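Local coordinates for protein stiv-a81 (Sulfolobus Turreted Icosahedral Virus, PDB 3RKL) that is of unknown function but pairs a small antiparallel sheet with a helical hairpin that associates with other copies as a four-helix bundle, at residues A[39-43]-A[57-61]. The protein carries 1 engineered substitution. Numbering follows the deposited sequence.
Sequences LAKLI and LYNLL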
loop_
_atom_site.group_PDB
_atom_site.type_symbol
_atom_site.label_atom_id
_atom_site.label_comp_id
_atom_site.label_asym_id
_atom_site.label_seq_id
_atom_site.Cartn_x
_atom_site.Cartn_y
_atom_site.Cartn_z
ATOM N N LEU A 39 -2.078 15.726 -1.822
ATOM C CA LEU A 39 -2.885 16.934 -2.030
ATOM C C LEU A 39 -3.842 16.756 -3.199
ATOM O O LEU A 39 -5.037 17.076 -3.113
ATOM C CB LEU A 39 -2.001 18.180 -2.247
ATOM C CG LEU A 39 -1.545 18.841 -0.945
ATOM C CD1 LEU A 39 -0.267 19.655 -1.152
ATOM C CD2 LEU A 39 -2.658 19.719 -0.386
ATOM N N ALA A 40 -3.329 16.211 -4.295
ATOM C CA ALA A 40 -4.149 15.998 -5.462
ATOM C C ALA A 40 -5.294 15.030 -5.167
ATOM O O ALA A 40 -6.430 15.254 -5.594
ATOM C CB ALA A 40 -3.295 15.483 -6.628
ATOM N N LYS A 41 -5.008 13.959 -4.438
ATOM C CA LYS A 41 -6.030 12.980 -4.107
ATOM C C LYS A 41 -7.065 13.543 -3.145
ATOM O O LYS A 41 -8.241 13.197 -3.232
ATOM C CB LYS A 41 -5.415 11.726 -3.484
ATOM C CG LYS A 41 -6.421 10.595 -3.332
ATOM C CD LYS A 41 -5.747 9.215 -3.351
ATOM C CE LYS A 41 -6.625 8.165 -4.012
ATOM N NZ LYS A 41 -6.811 8.416 -5.471
ATOM N N LEU A 42 -6.619 14.383 -2.219
ATOM C CA LEU A 42 -7.529 15.023 -1.262
ATOM C C LEU A 42 -8.490 15.973 -1.985
ATOM O O LEU A 42 -9.671 16.007 -1.688
ATOM C CB LEU A 42 -6.734 15.790 -0.210
ATOM C CG LEU A 42 -7.559 16.620 0.775
ATOM C CD1 LEU A 42 -8.538 15.754 1.583
ATOM C CD2 LEU A 42 -6.618 17.384 1.689
ATOM N N ILE A 43 -7.961 16.750 -2.922
ATOM C CA ILE A 43 -8.800 17.646 -3.719
ATOM C C ILE A 43 -9.857 16.835 -4.472
ATOM O O ILE A 43 -11.034 17.194 -4.487
ATOM C CB ILE A 43 -7.952 18.510 -4.655
ATOM C CG1 ILE A 43 -7.144 19.520 -3.845
ATOM C CG2 ILE A 43 -8.834 19.213 -5.689
ATOM C CD1 ILE A 43 -6.075 20.234 -4.649
ATOM N N LEU A 57 -5.829 24.760 -0.882
ATOM C CA LEU A 57 -5.361 23.421 -1.263
ATOM C C LEU A 57 -4.712 23.412 -2.646
ATOM O O LEU A 57 -3.677 22.772 -2.830
ATOM C CB LEU A 57 -6.485 22.373 -1.184
ATOM C CG LEU A 57 -6.978 22.025 0.231
ATOM C CD1 LEU A 57 -8.029 20.931 0.154
ATOM C CD2 LEU A 57 -5.840 21.575 1.130
ATOM N N TYR A 58 -5.301 24.126 -3.605
ATOM C CA TYR A 58 -4.716 24.243 -4.953
ATOM C C TYR A 58 -3.376 24.995 -4.922
ATOM O O TYR A 58 -2.430 24.640 -5.649
ATOM C CB TYR A 58 -5.666 24.931 -5.937
ATOM C CG TYR A 58 -6.922 24.146 -6.264
ATOM C CD1 TYR A 58 -6.971 23.283 -7.340
ATOM C CD2 TYR A 58 -8.075 24.299 -5.497
ATOM C CE1 TYR A 58 -8.134 22.562 -7.633
ATOM C CE2 TYR A 58 -9.239 23.587 -5.786
ATOM C CZ TYR A 58 -9.259 22.725 -6.854
ATOM O OH TYR A 58 -10.410 22.017 -7.134
ATOM N N ASN A 59 -3.316 26.035 -4.090
ATOM C CA ASN A 59 -2.094 26.809 -3.875
ATOM C C ASN A 59 -0.972 25.941 -3.290
ATOM O O ASN A 59 0.146 25.957 -3.808
ATOM C CB ASN A 59 -2.366 28.017 -2.963
ATOM C CG ASN A 59 -3.182 29.099 -3.648
ATOM O OD1 ASN A 59 -3.086 29.287 -4.857
ATOM N ND2 ASN A 59 -3.984 29.825 -2.870
ATOM N N LEU A 60 -1.284 25.173 -2.242
ATOM C CA LEU A 60 -0.309 24.252 -1.628
ATOM C C LEU A 60 0.187 23.232 -2.641
ATOM O O LEU A 60 1.374 22.917 -2.706
ATOM C CB LEU A 60 -0.924 23.493 -0.448
ATOM C CG LEU A 60 -1.109 24.207 0.889
ATOM C CD1 LEU A 60 -1.932 23.319 1.810
ATOM C CD2 LEU A 60 0.231 24.550 1.526
ATOM N N LEU A 61 -0.754 22.672 -3.395
ATOM C CA LEU A 61 -0.429 21.685 -4.420
ATOM C C LEU A 61 0.609 22.219 -5.392
ATOM O O LEU A 61 1.613 21.556 -5.694
ATOM C CB LEU A 61 -1.698 21.249 -5.152
ATOM C CG LEU A 61 -1.526 20.274 -6.318
ATOM C CD1 LEU A 61 -0.820 18.996 -5.859
ATOM C CD2 LEU A 61 -2.852 19.945 -6.959
#
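The ring of Y58 lies across I43, whose CD1 methyl sits over one face, 4.2 Å from the ring centroid and 13° off the normal, a CH-pi contact. CG2 of I43 lies above the hydroxyl rim on the same side, 3.5 Å from OH of Y58, so both methyls of the branched side chain are used on one ring. F75 of a second subunit also meets the Y58 ring, its plane inclined, so the tyrosine links the hairpin to its neighbour.

With CG1 beside the backbone N and anti to the carbonyl carbon (chi1 -69°), I43 carries CD1 in between L57, L61 and the ring. CG1 packs 4.0 Å from CB of L57, the two side chains lying alongside and pointing opposite ways. One turn back, L39 spreads its fork: CD1 lies 3.8 Å from the backbone N of L61, and CD2 meets CD2 of L57. A40, with only a methyl, probably allows L61 CD1 to come within 4.1 Å of its N.

The segments run antiparallel at 158°, as neighbouring arms of a hairpin. L57 and L39 also pack on L57 and L42 of a third subunit, tying the seam to the bundle. No hydrogen bond crosses it: L61 N and I43 N bond within their own helices, to L57 O and L39 O, and branched Leu and Ile fill the interface without adding polar groups that need partners.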